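Local atomic coordinates of putative beta-glucosidase (Bifidobacterium adolescentis, PDB entry 5WAB), a protein that acts as a family 3 glycoside hydrolase with beta-glucosidase activity, and may also remove terminal alpha-L-arabinopyranosyl units from ginsenosides. Residues S80-L85 and F605-L610; K487-G492 and L546-F551; A580-Q585 and V648-R653. All blocks are in the same frame, centred on the assembly; numbering follows the deposited sequence.

Interaction 1 (S80-L85 and F605-L610); sequences SWNPEL and FRKVFL
Trp81 and Phe605 make the tight part of this contact, an edge-to-face aromatic pair. The six-membered ring of the indole directs its edge at the face of Phe605, with the two planes at 74° and the ring centroids 5.1 Å apart. CE3 is the touching corner, 3.5 Å from Phe605 CG. Phe605 CG is held between its own backbone N and carbonyl carbon (chi1 61°), a rotamer that lays one ring face on the indole and leaves the ring edge to Pro83, whose CD lies 4.1 Å from Phe605 CE1. Beside the rings the buried chain of Lys607 runs fully extended, and its NZ reaches Ser80 O at 3.0 Å, in the carbonyl plane and on a lone pair. The same ammonium forms a salt bridge with Glu314, which would largely balance its charge, and a hydrogen bond with Ser491 OG. Buried Asn82 N-caps helix 83-99: its OD1 accepts from Leu85 N, which lies well above the amide plane. One water joins the backbones, donating to Trp81 O and accepting from Lys607 N. The solvent side is looser: Glu84 OE2 and Arg606 NH1, both from exposed residues, form a salt bridge of 2.9 Å. The planes are 77° apart, and one oxygen meets one nitrogen, on the syn side of OE2 and tilted from the carboxylate plane. The contact thus sets the start of helix 83-99, in the N-terminal domain, against edge strand 601-610 of the fibronectin-like sheet, with helix 129-144 packing on both aromatic rings and strand 580-590 alongside.

Interaction 2 (K487-G492 and L546-F551); sequences KVSPSG and LSYATF
Ser489 OG is engaged twice: it accepts from Tyr548 N across the contact at 3.0 Å, with an N-H...O angle of 161°, and donates to Pro490 O within its own loop. The second bond is longer, 3.2 Å, and its donor stands well out of the carbonyl plane. With OG anti to the backbone N (chi1 167°), the hydroxyl is carried to the Tyr548 backbone, where it also lies 3.6 Å from Tyr548 CB. The next residue supplies the apolar half. Pro490 CD rests over the centre of the Tyr548 ring, 3.4 Å from the centroid and only 10° off the ring normal, a clear CH-pi contact; CG of the same proline leans toward the CE1 and CZ side. The phenol OH is hydrogen-bonded to Val483 O, at the end of helix 476-484, which ties down the far end of the ring. In the 546-551 segment, Ser547 OG accepts from Ala549 N, an ST turn that shapes the backbone around Tyr548, while Ser547 CB approaches Pro490 O at 3.5 Å. Farther along, a water donates to both Gly492 O and Leu546 O and bridges the segments where they do not bond directly. Neither segment offers a regular strand pairing here, so two irregular loops are joined by one hydroxyl, one CH-pi contact and one water, consistent with a join that rests on particular side chains more than on repeated backbone bonds.

Interaction 3 (A580-Q585 and V648-R653); sequences AAETVQ and VGTSSR
Gln585 turns CG anti to its carbonyl carbon (chi1 -49°) and then runs extended, which carries its amide alongside the backbone of Thr650 and Ser651. OE1 comes within 3.5 Å of Ser651 CA, and the amide is secured by partners beyond the two segments, OE1 by Tyr587 OH and NE2 by Gly543 O. Glu582, in contrast, starts with CG anti to the backbone N and bends at chi2 (64°), folding its carboxylate over the methyl of Thr650: CD lies 3.4 Å from Thr650 CG2. Glu582 OE2 also accepts from Thr583 N through its anti lone pair and forms a salt bridge with Lys493. At Gln585 itself the backbones pair. Gln585 N donates to Gly649 O at 2.7 Å, and Gly649 N returns a bond of 3.0 Å to Gln585 O, the geometry of an antiparallel hydrogen-bonded pair. Val584 CG1 meets Val648 CG1 at 3.8 Å. Past this pair the chain that ends strand 642-648 turns a corner at Gly649 and Thr650, away from strand 580-590; Ser651 OG then accepts from Arg653 N, an ST turn. Strands 580-590 and 642-648 are the inner neighbours of a four-stranded antiparallel sheet, as expected of the beta-sandwich of a fibronectin type III-like domain.

Overall arrangement
All three contacts lie on the same side of the chain's centre, where the fibronectin-like domain meets the N- and C-terminal domains of the glycoside hydrolase family 3 fold. Interaction 3 is the buried one and relies on backbone pairing within the fibronectin-like domain; interactions 1 and 2 are partly buried, and only interaction 1 has a salt bridge between its two segments. Interactions 1 and 3 share a sheet, because strands 601-610 and 580-590 are neighbours in it, with Val608 N to Glu582 O at 2.9 Å. Interaction 2 joins loops instead of strands, yet touches both others: Phe551 packs on Leu610 of interaction 1 and on Glu582 of interaction 3. Along the chain, interaction 2 is nested inside the loop closed by interaction 1.

Interaction 1 (S80-L85 and F605-L610)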
# COMPACT_ATOMS: atom_id res chain seq x y z
N SER A 80 -4.87 5.39 -7.09
CA SER A 80 -4.42 6.34 -8.11
C SER A 80 -3.55 5.70 -9.18
O SER A 80 -3.56 6.15 -10.33
CB SER A 80 -3.65 7.48 -7.45
OG SER A 80 -2.46 6.98 -6.85
N TRP A 81 -2.77 4.67 -8.82
CA TRP A 81 -1.80 4.06 -9.73
C TRP A 81 -0.91 5.13 -10.36
O TRP A 81 -0.54 5.05 -11.53
CB TRP A 81 -2.50 3.22 -10.81
CG TRP A 81 -3.25 2.02 -10.28
CD1 TRP A 81 -4.17 2.01 -9.27
CD2 TRP A 81 -3.18 0.67 -10.77
NE1 TRP A 81 -4.66 0.74 -9.08
CE2 TRP A 81 -4.07 -0.10 -9.99
CE3 TRP A 81 -2.44 0.04 -11.77
CZ2 TRP A 81 -4.24 -1.47 -10.19
CZ3 TRP A 81 -2.62 -1.32 -11.97
CH2 TRP A 81 -3.51 -2.06 -11.18
N ASN A 82 -0.56 6.14 -9.56
CA ASN A 82 0.08 7.36 -10.05
C ASN A 82 1.32 7.64 -9.21
O ASN A 82 1.28 8.42 -8.25
CB ASN A 82 -0.88 8.55 -10.00
CG ASN A 82 -0.37 9.76 -10.76
OD1 ASN A 82 0.83 9.86 -11.06
ND2 ASN A 82 -1.27 10.68 -11.08
N PRO A 83 2.45 7.01 -9.55
CA PRO A 83 3.68 7.26 -8.77
C PRO A 83 4.11 8.71 -8.75
O PRO A 83 4.63 9.17 -7.73
CB PRO A 83 4.72 6.38 -9.48
CG PRO A 83 3.90 5.28 -10.11
CD PRO A 83 2.62 5.93 -10.54
N GLU A 84 3.88 9.46 -9.83
CA GLU A 84 4.28 10.86 -9.83
C GLU A 84 3.48 11.65 -8.79
O GLU A 84 4.05 12.45 -8.05
CB GLU A 84 4.10 11.46 -11.22
CG GLU A 84 5.04 10.90 -12.30
CD GLU A 84 4.54 9.57 -12.87
OE1 GLU A 84 3.38 9.20 -12.59
OE2 GLU A 84 5.30 8.90 -13.59
N LEU A 85 2.18 11.40 -8.70
CA LEU A 85 1.37 12.08 -7.69
C LEU A 85 1.77 11.65 -6.28
O LEU A 85 1.82 12.49 -5.37
CB LEU A 85 -0.11 11.81 -7.94
CG LEU A 85 -1.11 12.24 -6.86
CD1 LEU A 85 -1.10 13.74 -6.72
CD2 LEU A 85 -2.50 11.74 -7.20
N PHE A 605 2.24 -0.89 -15.40
CA PHE A 605 1.05 -0.06 -15.54
C PHE A 605 1.46 1.36 -15.86
O PHE A 605 2.59 1.79 -15.58
CB PHE A 605 0.15 -0.12 -14.30
CG PHE A 605 0.81 0.39 -13.03
CD1 PHE A 605 0.76 1.73 -12.70
CD2 PHE A 605 1.46 -0.49 -12.17
CE1 PHE A 605 1.36 2.19 -11.53
CE2 PHE A 605 2.05 -0.04 -11.01
CZ PHE A 605 2.00 1.30 -10.69
N ARG A 606 0.53 2.09 -16.48
CA ARG A 606 0.75 3.48 -16.86
C ARG A 606 -0.59 4.21 -16.84
O ARG A 606 -1.54 3.78 -17.49
CB ARG A 606 1.38 3.60 -18.24
CG ARG A 606 1.73 5.03 -18.57
CD ARG A 606 2.64 5.67 -17.50
NE ARG A 606 3.05 7.02 -17.90
CZ ARG A 606 3.68 7.88 -17.11
NH1 ARG A 606 3.97 7.55 -15.85
NH2 ARG A 606 4.00 9.10 -17.55
N LYS A 607 -0.68 5.30 -16.07
CA LYS A 607 -1.86 6.15 -16.05
C LYS A 607 -1.64 7.31 -17.01
O LYS A 607 -0.58 7.95 -16.98
CB LYS A 607 -2.16 6.66 -14.64
CG LYS A 607 -3.52 7.35 -14.51
CD LYS A 607 -3.84 7.65 -13.05
CE LYS A 607 -5.31 7.99 -12.85
NZ LYS A 607 -5.62 8.08 -11.40
N VAL A 608 -2.64 7.58 -17.85
CA VAL A 608 -2.54 8.60 -18.89
C VAL A 608 -3.76 9.51 -18.80
O VAL A 608 -4.90 9.03 -18.81
CB VAL A 608 -2.45 7.98 -20.29
CG1 VAL A 608 -2.18 9.04 -21.32
CG2 VAL A 608 -1.37 6.92 -20.33
N PHE A 609 -3.52 10.81 -18.71
CA PHE A 609 -4.58 11.81 -18.73
C PHE A 609 -4.79 12.25 -20.17
O PHE A 609 -3.85 12.73 -20.82
CB PHE A 609 -4.20 12.99 -17.83
CG PHE A 609 -3.78 12.58 -16.43
CD1 PHE A 609 -2.48 12.15 -16.18
CD2 PHE A 609 -4.69 12.60 -15.38
CE1 PHE A 609 -2.10 11.76 -14.90
CE2 PHE A 609 -4.31 12.21 -14.10
CZ PHE A 609 -3.01 11.79 -13.86
N LEU A 610 -6.00 12.08 -20.68
CA LEU A 610 -6.32 12.35 -22.08
C LEU A 610 -7.57 13.20 -22.18
O LEU A 610 -8.60 12.88 -21.57
CB LEU A 610 -6.53 11.04 -22.85
CG LEU A 610 -5.34 10.10 -22.98
CD1 LEU A 610 -5.80 8.77 -23.55
CD2 LEU A 610 -4.29 10.73 -23.87
O HOH W 1 1.26 5.74 -13.77

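Interaction 2 (K487-G492 and L546-F551)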
# COMPACT_ATOMS: atom_id res chain seq x y z
N LYS A 487 -16.84 17.98 -12.07
CA LYS A 487 -15.69 18.85 -12.30
C LYS A 487 -14.48 18.05 -12.74
O LYS A 487 -13.66 18.54 -13.53
CB LYS A 487 -15.37 19.67 -11.05
CG LYS A 487 -16.48 20.63 -10.62
CD LYS A 487 -16.89 21.55 -11.78
CE LYS A 487 -17.91 22.60 -11.35
NZ LYS A 487 -19.14 21.99 -10.76
N VAL A 488 -14.36 16.80 -12.27
CA VAL A 488 -13.30 15.89 -12.67
C VAL A 488 -13.92 14.50 -12.77
O VAL A 488 -14.88 14.18 -12.07
CB VAL A 488 -12.14 15.89 -11.65
CG1 VAL A 488 -12.69 15.72 -10.24
CG2 VAL A 488 -11.10 14.83 -11.98
N SER A 489 -13.35 13.68 -13.65
CA SER A 489 -13.84 12.31 -13.73
C SER A 489 -13.07 11.41 -12.76
O SER A 489 -11.85 11.57 -12.61
CB SER A 489 -13.70 11.76 -15.14
OG SER A 489 -13.88 10.35 -15.15
N PRO A 490 -13.74 10.47 -12.09
CA PRO A 490 -13.01 9.52 -11.24
C PRO A 490 -12.15 8.61 -12.09
O PRO A 490 -12.53 8.25 -13.20
CB PRO A 490 -14.12 8.75 -10.51
CG PRO A 490 -15.32 8.94 -11.36
CD PRO A 490 -15.18 10.20 -12.15
N SER A 491 -10.98 8.24 -11.56
CA SER A 491 -10.04 7.42 -12.31
C SER A 491 -9.42 6.30 -11.47
O SER A 491 -8.43 5.70 -11.91
CB SER A 491 -8.94 8.30 -12.90
OG SER A 491 -8.29 9.08 -11.91
N GLY A 492 -9.98 5.99 -10.30
CA GLY A 492 -9.36 5.01 -9.43
C GLY A 492 -9.60 3.59 -9.90
O GLY A 492 -10.67 3.25 -10.40
N LEU A 546 -14.51 2.37 -13.03
CA LEU A 546 -15.22 3.05 -14.10
C LEU A 546 -14.81 4.52 -14.14
O LEU A 546 -14.17 5.04 -13.23
CB LEU A 546 -16.73 2.91 -13.90
CG LEU A 546 -17.35 1.50 -13.97
CD1 LEU A 546 -18.86 1.57 -13.71
CD2 LEU A 546 -17.06 0.81 -15.29
N SER A 547 -15.21 5.20 -15.22
CA SER A 547 -14.88 6.60 -15.42
C SER A 547 -16.05 7.26 -16.15
O SER A 547 -16.94 6.58 -16.67
CB SER A 547 -13.57 6.79 -16.20
OG SER A 547 -13.77 6.61 -17.58
N TYR A 548 -16.05 8.59 -16.17
CA TYR A 548 -17.03 9.31 -16.97
C TYR A 548 -16.71 9.28 -18.46
O TYR A 548 -17.56 9.67 -19.27
CB TYR A 548 -17.14 10.76 -16.50
CG TYR A 548 -17.63 10.92 -15.08
CD1 TYR A 548 -18.29 9.88 -14.43
CD2 TYR A 548 -17.41 12.10 -14.37
CE1 TYR A 548 -18.73 10.02 -13.13
CE2 TYR A 548 -17.85 12.25 -13.07
CZ TYR A 548 -18.51 11.20 -12.45
OH TYR A 548 -18.95 11.34 -11.15
N ALA A 549 -15.52 8.81 -18.85
CA ALA A 549 -15.11 8.74 -20.24
C ALA A 549 -15.05 7.30 -20.72
O ALA A 549 -15.16 6.35 -19.94
CB ALA A 549 -13.74 9.42 -20.44
N THR A 550 -14.86 7.14 -22.02
CA THR A 550 -14.65 5.83 -22.63
C THR A 550 -13.29 5.81 -23.31
O THR A 550 -12.83 6.82 -23.83
CB THR A 550 -15.76 5.49 -23.65
OG1 THR A 550 -15.79 6.47 -24.69
CG2 THR A 550 -17.11 5.43 -22.97
N PHE A 551 -12.65 4.64 -23.30
CA PHE A 551 -11.32 4.48 -23.85
C PHE A 551 -11.25 3.22 -24.70
O PHE A 551 -12.02 2.28 -24.50
CB PHE A 551 -10.25 4.44 -22.73
CG PHE A 551 -10.21 5.70 -21.90
CD1 PHE A 551 -11.07 5.85 -20.81
CD2 PHE A 551 -9.35 6.73 -22.21
CE1 PHE A 551 -11.05 7.00 -20.05
CE2 PHE A 551 -9.32 7.89 -21.45
CZ PHE A 551 -10.17 8.02 -20.37
O HOH W 2 -11.21 4.53 -13.33

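Interaction 3 (A580-Q585 and V648-R653)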
# COMPACT_ATOMS: atom_id res chain seq x y z
N ALA A 580 -10.60 12.61 -19.18
CA ALA A 580 -10.44 11.70 -18.05
C ALA A 580 -9.16 10.90 -18.23
O ALA A 580 -8.58 10.87 -19.32
CB ALA A 580 -11.66 10.78 -17.91
N ALA A 581 -8.76 10.22 -17.16
CA ALA A 581 -7.54 9.42 -17.15
C ALA A 581 -7.88 7.93 -17.19
O ALA A 581 -8.88 7.48 -16.63
CB ALA A 581 -6.70 9.72 -15.91
N GLU A 582 -7.01 7.17 -17.85
CA GLU A 582 -7.13 5.72 -17.95
C GLU A 582 -5.83 5.09 -17.51
O GLU A 582 -4.75 5.61 -17.79
CB GLU A 582 -7.47 5.30 -19.39
CG GLU A 582 -7.55 3.80 -19.63
CD GLU A 582 -8.68 3.13 -18.87
OE1 GLU A 582 -9.78 2.99 -19.44
OE2 GLU A 582 -8.46 2.76 -17.69
N THR A 583 -5.93 3.97 -16.80
CA THR A 583 -4.75 3.26 -16.31
C THR A 583 -4.63 1.93 -17.05
O THR A 583 -5.37 0.99 -16.75
CB THR A 583 -4.83 3.05 -14.80
OG1 THR A 583 -4.87 4.32 -14.15
CG2 THR A 583 -3.62 2.27 -14.31
N VAL A 584 -3.69 1.87 -17.98
CA VAL A 584 -3.44 0.65 -18.75
C VAL A 584 -2.59 -0.29 -17.91
O VAL A 584 -1.63 0.14 -17.25
CB VAL A 584 -2.76 0.98 -20.09
CG1 VAL A 584 -2.46 -0.29 -20.87
CG2 VAL A 584 -3.63 1.93 -20.90
N GLN A 585 -2.94 -1.57 -17.92
CA GLN A 585 -2.30 -2.57 -17.07
C GLN A 585 -1.76 -3.70 -17.93
O GLN A 585 -2.40 -4.12 -18.90
CB GLN A 585 -3.30 -3.11 -16.02
CG GLN A 585 -4.04 -1.99 -15.28
CD GLN A 585 -5.20 -2.48 -14.44
OE1 GLN A 585 -5.24 -3.64 -14.01
NE2 GLN A 585 -6.15 -1.59 -14.19
N VAL A 648 -2.71 -6.99 -22.17
CA VAL A 648 -2.84 -5.54 -22.05
C VAL A 648 -4.31 -5.22 -21.87
O VAL A 648 -5.16 -5.70 -22.62
CB VAL A 648 -2.26 -4.81 -23.28
CG1 VAL A 648 -2.36 -3.31 -23.10
CG2 VAL A 648 -0.83 -5.24 -23.53
N GLY A 649 -4.61 -4.42 -20.86
CA GLY A 649 -5.99 -4.08 -20.58
C GLY A 649 -6.12 -2.98 -19.57
O GLY A 649 -5.16 -2.25 -19.28
N THR A 650 -7.33 -2.85 -19.03
CA THR A 650 -7.63 -1.82 -18.04
C THR A 650 -8.08 -2.43 -16.72
O THR A 650 -8.54 -1.70 -15.83
CB THR A 650 -8.68 -0.86 -18.58
OG1 THR A 650 -9.84 -1.60 -18.99
CG2 THR A 650 -8.13 -0.12 -19.78
N SER A 651 -7.92 -3.74 -16.56
CA SER A 651 -8.37 -4.50 -15.40
C SER A 651 -7.79 -5.90 -15.52
O SER A 651 -7.48 -6.36 -16.62
CB SER A 651 -9.90 -4.54 -15.32
OG SER A 651 -10.36 -5.41 -14.31
N SER A 652 -7.70 -6.59 -14.38
CA SER A 652 -7.28 -7.99 -14.38
C SER A 652 -8.28 -8.90 -15.09
O SER A 652 -7.93 -10.03 -15.43
CB SER A 652 -7.04 -8.48 -12.95
OG SER A 652 -8.24 -8.42 -12.20
N ARG A 653 -9.51 -8.43 -15.31
CA ARG A 653 -10.52 -9.17 -16.04
C ARG A 653 -11.11 -8.33 -17.17
O ARG A 653 -12.25 -8.54 -17.58
CB ARG A 653 -11.61 -9.68 -15.10
CG ARG A 653 -11.07 -10.55 -13.98
CD ARG A 653 -12.16 -11.23 -13.20
NE ARG A 653 -11.62 -12.07 -12.14
CZ ARG A 653 -12.32 -12.99 -11.48
NH1 ARG A 653 -13.60 -13.19 -11.76
NH2 ARG A 653 -11.73 -13.71 -10.53